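Local coordinates for FHA domain-containing protein FhaA (Mycobacterium tuberculosis, PDB 3PO8), which regulates cell growth and peptidoglycan synthesis by binding MviN, its C-terminal FHA domain, the part in this chain, recognising phosphorylated MviN and the phosphorylated kinase PknB, at residues Ser5-Leu10 / Gly15-Leu20; Ala33-Pro38 / Ser90-Arg95; Glu48-Gly53 / Leu57-Asn62; Thr67-Ala72 / Trp77-Gly82. All coordinates share one frame; numbering follows the deposited sequence.

The four contacts lie within the two-sheet FHA beta sandwich: interactions 1 and 3 are hairpins, while 2 and 4 join the sheets through side chains. Interactions 1 and 2 meet where strand 4-10 pairs with strand 90-98, Ile93 N lying 2.9 Å from Gln9 O. The hairpin of interaction 1 packs on that of interaction 3 across the sandwich, with Leu20 CD1 3.6 Å from Ile49 CG2. Interaction 4 is tied to interaction 3 by a probable bond of 2.8 Å between Asp60 OD2 and Thr67 OG1, and to interaction 2 by Gly82 N and Val94 O, also 2.8 Å apart. FHA domains bind phosphothreonine through inter-strand loops; the one joining 57-62 to 67-72 probably contributes here.

Interaction 1 (Ser5-Leu10 / Gly15-Leu20); sequences SVTLQL and GRTYQL
Gln9 carries its CG opposite the backbone N (chi1 179°) on an extended chain, which sends the amide to the start of segment 15-20, while Thr17 sets OG1 beside its own N (chi1 -66°). Both groups thereby converge on one carbonyl: Gln9 NE2 lies 3.0 Å from Gly15 O in a nearly straight bond (171° at the hydrogen) within its own amide plane, and Thr17 OG1 donates to the same oxygen at 3.0 Å. The two donors approach from the same face of the carbonyl plane. These bonds lie at the turn end of an antiparallel beta hairpin, whose main-chain bonds include Leu8 N to Tyr18 O at 2.7 Å.

On the inner face, Leu8 and Tyr18 run side by side, Leu8 CD1 standing 3.9 Å from Tyr18 CD2 at the ring edge. The same methyl meets Leu20 CD2 at 3.9 Å, and Leu20 CD1 rests 3.6 Å from Val6 CB. At the other end of the row, Leu10 CD1 lies 3.5 Å from Arg16 NH2, whose polar partner is Arg36 O. A water bridges Val6 N and Leu20 O where the strands part.

Beyond the pair, Gln9 OE1 bonds Arg95 on strand 90-98, Tyr18 OH bonds Asn25 of strand 23-28, and Leu8 and Leu20 face strand 47-51 of the other sheet.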
# COMPACT_ATOMS: atom_id res chain seq x y z
N SER A 5 -1.25 13.18 -6.23
CA SER A 5 -1.53 11.80 -6.48
C SER A 5 -0.47 10.96 -5.81
O SER A 5 0.64 11.40 -5.57
CB SER A 5 -1.57 11.53 -7.97
OG SER A 5 -1.72 10.15 -8.22
N VAL A 6 -0.83 9.73 -5.51
CA VAL A 6 0.08 8.82 -4.84
C VAL A 6 0.19 7.55 -5.66
O VAL A 6 -0.82 6.99 -6.09
CB VAL A 6 -0.42 8.42 -3.42
CG1 VAL A 6 0.54 7.37 -2.80
CG2 VAL A 6 -0.55 9.64 -2.52
N THR A 7 1.42 7.12 -5.87
CA THR A 7 1.70 5.84 -6.50
C THR A 7 2.37 4.88 -5.56
O THR A 7 3.15 5.25 -4.67
CB THR A 7 2.55 5.96 -7.77
OG1 THR A 7 3.78 6.63 -7.46
CG2 THR A 7 1.79 6.70 -8.82
N LEU A 8 2.04 3.62 -5.78
CA LEU A 8 2.61 2.49 -5.05
C LEU A 8 3.36 1.68 -6.09
O LEU A 8 2.74 1.27 -7.08
CB LEU A 8 1.50 1.62 -4.48
CG LEU A 8 0.43 2.28 -3.59
CD1 LEU A 8 -0.56 1.24 -3.08
CD2 LEU A 8 1.12 3.01 -2.47
N GLN A 9 4.64 1.45 -5.91
CA GLN A 9 5.42 0.66 -6.87
C GLN A 9 6.06 -0.54 -6.19
O GLN A 9 6.78 -0.38 -5.19
CB GLN A 9 6.51 1.50 -7.54
CG GLN A 9 7.34 0.72 -8.52
CD GLN A 9 8.17 1.60 -9.40
OE1 GLN A 9 8.84 2.51 -8.93
NE2 GLN A 9 8.17 1.31 -10.70
N LEU A 10 5.78 -1.74 -6.70
CA LEU A 10 6.39 -2.95 -6.17
C LEU A 10 7.87 -2.93 -6.48
O LEU A 10 8.28 -2.62 -7.61
CB LEU A 10 5.76 -4.20 -6.79
CG LEU A 10 4.59 -4.83 -6.08
CD1 LEU A 10 4.03 -5.95 -6.95
CD2 LEU A 10 5.02 -5.38 -4.73
N GLY A 15 8.56 -3.59 -11.52
CA GLY A 15 8.15 -2.19 -11.53
C GLY A 15 6.66 -1.94 -11.45
O GLY A 15 6.24 -0.82 -11.60
N ARG A 16 5.86 -2.97 -11.20
CA ARG A 16 4.41 -2.83 -11.24
C ARG A 16 3.90 -1.77 -10.25
O ARG A 16 4.30 -1.75 -9.09
CB ARG A 16 3.72 -4.16 -10.95
CG ARG A 16 2.26 -4.17 -11.24
CD ARG A 16 1.73 -5.58 -11.47
NE ARG A 16 1.92 -6.44 -10.32
CZ ARG A 16 1.00 -6.73 -9.41
NH1 ARG A 16 -0.23 -6.24 -9.50
NH2 ARG A 16 1.31 -7.57 -8.42
N THR A 17 2.98 -0.93 -10.74
CA THR A 17 2.57 0.28 -10.07
C THR A 17 1.05 0.36 -9.96
O THR A 17 0.33 -0.08 -10.84
CB THR A 17 3.11 1.50 -10.84
OG1 THR A 17 4.55 1.49 -10.76
CG2 THR A 17 2.60 2.81 -10.30
N TYR A 18 0.58 0.94 -8.86
CA TYR A 18 -0.81 1.23 -8.64
C TYR A 18 -0.95 2.67 -8.17
O TYR A 18 -0.19 3.13 -7.29
CB TYR A 18 -1.35 0.29 -7.58
CG TYR A 18 -2.78 0.58 -7.20
CD1 TYR A 18 -3.82 0.22 -8.04
CD2 TYR A 18 -3.08 1.23 -6.03
CE1 TYR A 18 -5.14 0.49 -7.69
CE2 TYR A 18 -4.40 1.52 -5.68
CZ TYR A 18 -5.42 1.14 -6.51
OH TYR A 18 -6.74 1.41 -6.20
N GLN A 19 -1.90 3.38 -8.77
CA GLN A 19 -2.19 4.75 -8.39
C GLN A 19 -3.42 4.77 -7.49
O GLN A 19 -4.45 4.25 -7.85
CB GLN A 19 -2.42 5.61 -9.63
CG GLN A 19 -2.54 7.08 -9.30
CD GLN A 19 -2.30 7.98 -10.48
OE1 GLN A 19 -3.21 8.65 -10.93
NE2 GLN A 19 -1.07 7.99 -10.98
N LEU A 20 -3.30 5.43 -6.34
CA LEU A 20 -4.42 5.47 -5.40
C LEU A 20 -5.60 6.16 -6.03
O LEU A 20 -5.46 7.20 -6.71
CB LEU A 20 -4.09 6.18 -4.09
CG LEU A 20 -2.98 5.62 -3.23
CD1 LEU A 20 -2.92 6.35 -1.91
CD2 LEU A 20 -3.17 4.15 -3.01
O HOH W 1 -3.94 11.12 -10.39
O HOH W 2 -3.58 9.20 -6.46
O HOH W 3 10.44 -3.22 -9.27

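Interaction 2 (Ala33-Pro38 / Ser90-Arg95); sequences AQFRLP and SEIIVR
Ile92 CD1 touches Phe35 and Leu37 together, its distances to Phe35 CE2 and to Leu37 CD1 both being 4.1 Å. The fully extended Ile92 chain, with CG1 opposite the carbonyl carbon (chi1 -67°) and CD1 continuing outward, delivers that methyl to the pair. The Phe35 and Ile92 side chains run antiparallel alongside each other, and the methyl meets the ring obliquely. Within segment 33-38, Leu37 CD2 sits over the centre of the Phe35 ring, 4.2 Å above its plane, so the leucine covers one face of the ring. All three residues are buried, and this is the compact part of the contact.

Toward Ser90 the contact is more open and more polar, though its distances are no longer. Leu37 CD1 reaches Ser90 CB and Ser90 OG at 4.0 Å each; the Ser90 hydroxyl is hydrogen-bonded to Asp39 OD2. Ser90 is partly exposed, and Pro38, which follows Leu37, is exposed. No hydrogen bond joins the segments, only 150 Å² is buried between them, and the nearest CA atoms, those of Leu37 and Ser90, are 8.0 Å apart. These values fit side chains meeting between layers, not paired strands.

Strand 35-36 lies at the margin of one sheet of the FHA sandwich beside strand 23-28, whose Ile27 touches Phe35, Leu37 and Ile92; strands 4-10 and 84-87 flank Ile92 through Leu8 and Leu87.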
# COMPACT_ATOMS: atom_id res chain seq x y z
N ALA A 33 -8.94 -7.37 -4.21
CA ALA A 33 -7.95 -6.32 -3.96
C ALA A 33 -7.84 -5.39 -5.13
O ALA A 33 -7.90 -5.83 -6.28
CB ALA A 33 -6.55 -6.94 -3.62
N GLN A 34 -7.67 -4.11 -4.84
CA GLN A 34 -7.36 -3.11 -5.86
C GLN A 34 -5.95 -3.25 -6.39
O GLN A 34 -5.69 -2.99 -7.56
CB GLN A 34 -7.59 -1.69 -5.33
CG GLN A 34 -9.04 -1.20 -5.42
CD GLN A 34 -9.97 -1.80 -4.41
OE1 GLN A 34 -9.64 -1.93 -3.23
NE2 GLN A 34 -11.16 -2.16 -4.87
N PHE A 35 -5.02 -3.61 -5.50
CA PHE A 35 -3.63 -3.89 -5.87
C PHE A 35 -3.35 -5.28 -5.32
O PHE A 35 -3.26 -5.49 -4.11
CB PHE A 35 -2.69 -2.83 -5.27
CG PHE A 35 -1.29 -2.83 -5.83
CD1 PHE A 35 -1.01 -3.24 -7.13
CD2 PHE A 35 -0.26 -2.34 -5.07
CE1 PHE A 35 0.30 -3.18 -7.63
CE2 PHE A 35 1.04 -2.26 -5.56
CZ PHE A 35 1.30 -2.69 -6.84
N ARG A 36 -3.27 -6.23 -6.23
CA ARG A 36 -3.25 -7.65 -5.90
C ARG A 36 -1.82 -8.18 -6.00
O ARG A 36 -1.17 -8.00 -7.03
CB ARG A 36 -4.19 -8.40 -6.84
CG ARG A 36 -4.38 -9.86 -6.48
CD ARG A 36 -5.29 -10.51 -7.48
NE ARG A 36 -5.62 -11.87 -7.11
CZ ARG A 36 -6.44 -12.65 -7.81
NH1 ARG A 36 -7.03 -12.17 -8.87
NH2 ARG A 36 -6.67 -13.88 -7.41
N LEU A 37 -1.34 -8.81 -4.93
CA LEU A 37 0.06 -9.27 -4.84
C LEU A 37 0.14 -10.80 -4.84
O LEU A 37 -0.52 -11.45 -4.03
CB LEU A 37 0.75 -8.74 -3.59
CG LEU A 37 0.74 -7.23 -3.36
CD1 LEU A 37 1.64 -6.80 -2.22
CD2 LEU A 37 1.09 -6.48 -4.59
N PRO A 38 1.02 -11.37 -5.69
CA PRO A 38 1.22 -12.80 -5.79
C PRO A 38 2.24 -13.28 -4.75
O PRO A 38 3.39 -13.58 -5.07
CB PRO A 38 1.74 -12.95 -7.20
CG PRO A 38 2.53 -11.76 -7.40
CD PRO A 38 1.73 -10.68 -6.77
N SER A 90 6.98 -8.87 0.11
CA SER A 90 6.86 -7.79 -0.84
C SER A 90 7.24 -6.44 -0.24
O SER A 90 7.09 -6.21 0.98
CB SER A 90 5.42 -7.69 -1.35
OG SER A 90 5.01 -8.86 -2.04
N GLU A 91 7.70 -5.53 -1.09
CA GLU A 91 8.08 -4.18 -0.71
C GLU A 91 7.44 -3.22 -1.68
O GLU A 91 7.56 -3.40 -2.89
CB GLU A 91 9.60 -3.99 -0.73
CG GLU A 91 10.37 -5.00 0.10
CD GLU A 91 11.83 -4.60 0.29
OE1 GLU A 91 12.30 -3.70 -0.45
OE2 GLU A 91 12.50 -5.19 1.17
N ILE A 92 6.76 -2.21 -1.15
CA ILE A 92 6.09 -1.21 -1.96
C ILE A 92 6.61 0.18 -1.63
O ILE A 92 6.60 0.59 -0.48
CB ILE A 92 4.60 -1.25 -1.71
CG1 ILE A 92 4.03 -2.56 -2.23
CG2 ILE A 92 3.91 -0.06 -2.38
CD1 ILE A 92 2.59 -2.84 -1.85
N ILE A 93 7.07 0.90 -2.65
CA ILE A 93 7.56 2.26 -2.50
C ILE A 93 6.43 3.24 -2.78
O ILE A 93 5.75 3.16 -3.81
CB ILE A 93 8.72 2.55 -3.48
CG1 ILE A 93 9.84 1.50 -3.30
CG2 ILE A 93 9.27 3.95 -3.26
CD1 ILE A 93 10.84 1.43 -4.42
N VAL A 94 6.22 4.16 -1.86
CA VAL A 94 5.13 5.13 -1.94
C VAL A 94 5.72 6.44 -2.43
O VAL A 94 6.71 6.92 -1.87
CB VAL A 94 4.50 5.37 -0.56
CG1 VAL A 94 3.42 6.44 -0.65
CG2 VAL A 94 3.93 4.08 -0.02
N ARG A 95 5.16 7.02 -3.48
CA ARG A 95 5.62 8.33 -3.94
C ARG A 95 4.42 9.25 -4.12
O ARG A 95 3.36 8.82 -4.53
CB ARG A 95 6.34 8.17 -5.27
CG ARG A 95 7.71 7.57 -5.17
CD ARG A 95 8.33 7.42 -6.55
NE ARG A 95 9.51 6.56 -6.55
CZ ARG A 95 9.50 5.25 -6.83
NH1 ARG A 95 8.37 4.61 -7.14
NH2 ARG A 95 10.65 4.58 -6.80

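Interaction 3 (Glu48-Gly53 / Leu57-Asn62); sequences EIRWDG and LLADLN
Glu48 with Ala59 and Arg50 with Leu57 form two antiparallel hydrogen-bonded pairs, the strand axes running at 157° to each other and 4.6 Å apart at closest approach, with Ala59 N 2.8 Å from Glu48 O. Between them Ile49 and Leu58 make the non-hydrogen-bonded pair, their side chains turned to the buried face, where Ile49 CG1 lies 4.2 Å from Leu58 CB.

The opposite face is polar above and apolar beneath. Glu48 places CG between its backbone N and carbonyl carbon (chi1 80°), which brings CG within 3.9 Å of Ala59 CB. Arg50 bends at chi3, bringing its guanidinium back toward Glu48 and over Ala59: NH1 donates to Glu48 OE2 at 2.7 Å, in the guanidinium plane but 49° above that of the carboxylate. The segments belong to a beta hairpin within the FHA sandwich, and the second strand leads into the loop before strand 68-69. Ala59 CB lies under the salt bridge, 3.8 Å from Arg50 NH1, and Leu57 CD1 is 3.8 Å from Arg50 NH2. That NH2 has a second anion in Glu76 OE1, while Glu48 OE1 is bonded to Ser24 OG, so both charged groups are held from two directions. Leu61 closes the far end, its CD1 3.9 Å from Glu48 N.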
# COMPACT_ATOMS: atom_id res chain seq x y z
N GLU A 48 -5.44 -1.57 3.89
CA GLU A 48 -6.15 -0.58 3.11
C GLU A 48 -5.40 0.72 3.16
O GLU A 48 -4.78 1.04 4.15
CB GLU A 48 -7.57 -0.41 3.65
CG GLU A 48 -7.76 0.42 4.85
CD GLU A 48 -9.23 0.87 5.07
OE1 GLU A 48 -10.05 0.94 4.10
OE2 GLU A 48 -9.54 1.15 6.24
N ILE A 49 -5.45 1.46 2.06
CA ILE A 49 -4.97 2.83 2.05
C ILE A 49 -6.17 3.69 1.68
O ILE A 49 -6.78 3.50 0.63
CB ILE A 49 -3.82 3.08 1.09
CG1 ILE A 49 -2.61 2.23 1.51
CG2 ILE A 49 -3.43 4.55 1.13
CD1 ILE A 49 -1.46 2.14 0.52
N ARG A 50 -6.50 4.61 2.57
CA ARG A 50 -7.61 5.53 2.40
C ARG A 50 -7.08 6.85 1.89
O ARG A 50 -6.21 7.42 2.51
CB ARG A 50 -8.33 5.69 3.73
CG ARG A 50 -8.90 4.34 4.19
CD ARG A 50 -9.88 4.44 5.34
NE ARG A 50 -9.34 5.16 6.47
CZ ARG A 50 -8.77 4.61 7.54
NH1 ARG A 50 -8.62 3.30 7.65
NH2 ARG A 50 -8.32 5.39 8.51
N TRP A 51 -7.61 7.32 0.76
CA TRP A 51 -7.10 8.51 0.10
C TRP A 51 -8.21 9.51 -0.15
O TRP A 51 -9.24 9.16 -0.69
CB TRP A 51 -6.49 8.07 -1.23
CG TRP A 51 -5.96 9.17 -2.10
CD1 TRP A 51 -6.36 9.44 -3.38
CD2 TRP A 51 -4.91 10.09 -1.81
NE1 TRP A 51 -5.64 10.49 -3.88
CE2 TRP A 51 -4.73 10.89 -2.94
CE3 TRP A 51 -4.10 10.33 -0.68
CZ2 TRP A 51 -3.80 11.93 -2.98
CZ3 TRP A 51 -3.15 11.34 -0.73
CH2 TRP A 51 -3.01 12.13 -1.88
N ASP A 52 -7.99 10.77 0.21
CA ASP A 52 -8.99 11.81 -0.05
C ASP A 52 -8.44 12.90 -0.95
O ASP A 52 -8.95 14.02 -0.94
CB ASP A 52 -9.43 12.44 1.26
CG ASP A 52 -8.36 13.35 1.85
OD1 ASP A 52 -7.17 13.15 1.51
OD2 ASP A 52 -8.71 14.24 2.66
N GLY A 53 -7.40 12.60 -1.71
CA GLY A 53 -6.72 13.61 -2.53
C GLY A 53 -5.64 14.45 -1.85
O GLY A 53 -4.95 15.25 -2.50
N LEU A 57 -3.94 7.45 4.37
CA LEU A 57 -3.91 6.73 5.63
C LEU A 57 -3.90 5.24 5.38
O LEU A 57 -4.84 4.67 4.79
CB LEU A 57 -5.11 7.08 6.49
CG LEU A 57 -5.25 8.53 6.85
CD1 LEU A 57 -6.51 8.67 7.67
CD2 LEU A 57 -4.05 9.02 7.65
N LEU A 58 -2.85 4.58 5.83
CA LEU A 58 -2.72 3.14 5.72
C LEU A 58 -3.24 2.45 6.97
O LEU A 58 -2.99 2.88 8.08
CB LEU A 58 -1.24 2.78 5.48
CG LEU A 58 -0.89 1.30 5.40
CD1 LEU A 58 0.28 1.11 4.41
CD2 LEU A 58 -0.58 0.70 6.77
N ALA A 59 -3.93 1.33 6.82
CA ALA A 59 -4.39 0.53 7.95
C ALA A 59 -4.19 -0.95 7.67
O ALA A 59 -4.66 -1.46 6.64
CB ALA A 59 -5.86 0.81 8.22
N ASP A 60 -3.50 -1.66 8.55
CA ASP A 60 -3.41 -3.09 8.48
C ASP A 60 -4.78 -3.66 8.78
O ASP A 60 -5.43 -3.22 9.71
CB ASP A 60 -2.40 -3.60 9.51
CG ASP A 60 -2.25 -5.10 9.45
OD1 ASP A 60 -2.97 -5.79 10.20
OD2 ASP A 60 -1.45 -5.60 8.63
N LEU A 61 -5.22 -4.63 7.99
CA LEU A 61 -6.56 -5.21 8.13
C LEU A 61 -6.51 -6.51 8.89
O LEU A 61 -6.95 -7.54 8.38
CB LEU A 61 -7.20 -5.42 6.76
CG LEU A 61 -7.45 -4.16 5.94
CD1 LEU A 61 -7.92 -4.46 4.54
CD2 LEU A 61 -8.47 -3.27 6.68
N ASN A 62 -5.94 -6.46 10.10
CA ASN A 62 -5.80 -7.65 10.94
C ASN A 62 -5.15 -8.77 10.15
O ASN A 62 -5.61 -9.93 10.17
CB ASN A 62 -7.17 -8.07 11.47
CG ASN A 62 -7.08 -9.11 12.56
OD1 ASN A 62 -6.05 -9.22 13.25
ND2 ASN A 62 -8.15 -9.87 12.74

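Interaction 4 (Thr67-Ala72 / Trp77-Gly82); sequences TTVNNA and WQLADG
Val69 meets Trp77 at the base of a tight hairpin: a type I' beta turn from Val69 to Ala72 links strands 68-69 and 72-73 at the margin of one sheet of the FHA sandwich, and Trp77 comes from the edge strand of the other sheet. Side-chain torsions decide the fit. Trp77 has CG opposite its backbone N (chi1 179°) and its indole turned roughly perpendicular to the plane of the first bonds, so that a flat face is presented to the valine. Val69 likewise puts CG1 opposite its N (chi1 -177°), which lays that methyl on the pyrrole part of the indole.

The geometry is that of a CH-pi contact. CG1 of Val69 is 3.8 Å from the centroid of the Trp77 five-membered ring and 27° off its normal, and comes closest at Trp77 NE1, 3.4 Å away, while Val69 CG2 is 4.0 Å from Trp77 CG. Val69 CB stands 3.8 Å above the indole plane, over its centre, so the whole branched end rests on one face. Ala72 CB reaches Trp77 CZ3 only at 4.4 Å, and Val69 CG1 also approaches Leu79 CD2 at 4.3 Å.

No hydrogen bond crosses between the segments. Asp83 ties them together instead: its OD2 accepts from Trp77 NE1 and its OD1 from Asn70 ND2, while Asn70 OD1 accepts from Val84 N. These bonds fix the rotation of the asparagine amide beside the indole, where Asn70 ND2 lies 4.2 Å from Trp77 CZ2, obliquely placed to the ring.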
# COMPACT_ATOMS: atom_id res chain seq x y z
N THR A 67 2.05 -5.70 8.88
CA THR A 67 2.53 -4.72 7.92
C THR A 67 3.56 -3.86 8.62
O THR A 67 3.39 -3.52 9.78
CB THR A 67 1.36 -3.84 7.39
OG1 THR A 67 0.38 -4.67 6.78
CG2 THR A 67 1.84 -2.81 6.39
N THR A 68 4.61 -3.48 7.91
CA THR A 68 5.53 -2.45 8.41
C THR A 68 5.66 -1.32 7.42
O THR A 68 5.47 -1.48 6.23
CB THR A 68 6.94 -2.96 8.74
OG1 THR A 68 7.60 -3.37 7.55
CG2 THR A 68 6.90 -4.13 9.67
N VAL A 69 5.94 -0.15 7.96
CA VAL A 69 6.31 1.00 7.14
C VAL A 69 7.64 1.51 7.65
O VAL A 69 7.79 1.75 8.85
CB VAL A 69 5.25 2.12 7.13
CG1 VAL A 69 5.68 3.28 6.18
CG2 VAL A 69 3.90 1.59 6.73
N ASN A 70 8.61 1.62 6.74
CA ASN A 70 9.97 2.02 7.09
C ASN A 70 10.48 1.14 8.22
O ASN A 70 11.11 1.63 9.17
CB ASN A 70 10.03 3.50 7.43
CG ASN A 70 9.58 4.38 6.27
OD1 ASN A 70 9.62 3.97 5.11
ND2 ASN A 70 9.17 5.59 6.58
N ASN A 71 10.17 -0.16 8.10
CA ASN A 71 10.54 -1.21 9.05
C ASN A 71 9.99 -1.04 10.46
O ASN A 71 10.54 -1.59 11.41
CB ASN A 71 12.07 -1.38 9.08
CG ASN A 71 12.64 -1.92 7.76
OD1 ASN A 71 12.09 -2.87 7.17
ND2 ASN A 71 13.72 -1.32 7.30
N ALA A 72 8.91 -0.27 10.59
CA ALA A 72 8.20 -0.08 11.86
C ALA A 72 6.87 -0.82 11.78
O ALA A 72 6.17 -0.68 10.80
CB ALA A 72 7.94 1.39 12.07
N TRP A 77 -1.18 4.29 9.85
CA TRP A 77 0.01 5.08 9.55
C TRP A 77 -0.33 6.12 8.51
O TRP A 77 -1.01 5.80 7.55
CB TRP A 77 1.09 4.15 9.02
CG TRP A 77 2.37 4.80 8.64
CD1 TRP A 77 2.64 5.44 7.48
CD2 TRP A 77 3.55 4.90 9.43
NE1 TRP A 77 3.93 5.92 7.48
CE2 TRP A 77 4.51 5.61 8.68
CE3 TRP A 77 3.90 4.45 10.71
CZ2 TRP A 77 5.79 5.85 9.14
CZ3 TRP A 77 5.17 4.71 11.17
CH2 TRP A 77 6.09 5.40 10.39
N GLN A 78 0.10 7.35 8.69
CA GLN A 78 -0.09 8.36 7.67
C GLN A 78 1.12 8.36 6.76
O GLN A 78 2.22 8.61 7.22
CB GLN A 78 -0.29 9.73 8.29
CG GLN A 78 -0.54 10.80 7.25
CD GLN A 78 -0.98 12.09 7.80
OE1 GLN A 78 -1.83 12.13 8.70
NE2 GLN A 78 -0.47 13.19 7.25
N LEU A 79 0.90 8.06 5.48
CA LEU A 79 1.98 7.86 4.56
C LEU A 79 2.57 9.19 4.14
O LEU A 79 1.87 10.20 4.04
CB LEU A 79 1.50 7.07 3.34
CG LEU A 79 1.19 5.60 3.55
CD1 LEU A 79 0.41 5.07 2.40
CD2 LEU A 79 2.47 4.76 3.72
N ALA A 80 3.87 9.16 3.86
CA ALA A 80 4.62 10.28 3.28
C ALA A 80 5.40 9.79 2.09
O ALA A 80 5.73 8.62 1.98
CB ALA A 80 5.59 10.88 4.29
N ASP A 81 5.76 10.73 1.21
CA ASP A 81 6.57 10.43 0.05
C ASP A 81 7.84 9.69 0.50
O ASP A 81 8.51 10.10 1.47
CB ASP A 81 6.93 11.74 -0.64
CG ASP A 81 7.72 11.55 -1.90
OD1 ASP A 81 7.27 10.86 -2.82
OD2 ASP A 81 8.80 12.16 -2.00
N GLY A 82 8.13 8.56 -0.16
CA GLY A 82 9.30 7.78 0.11
C GLY A 82 9.13 6.65 1.10
O GLY A 82 10.07 5.89 1.32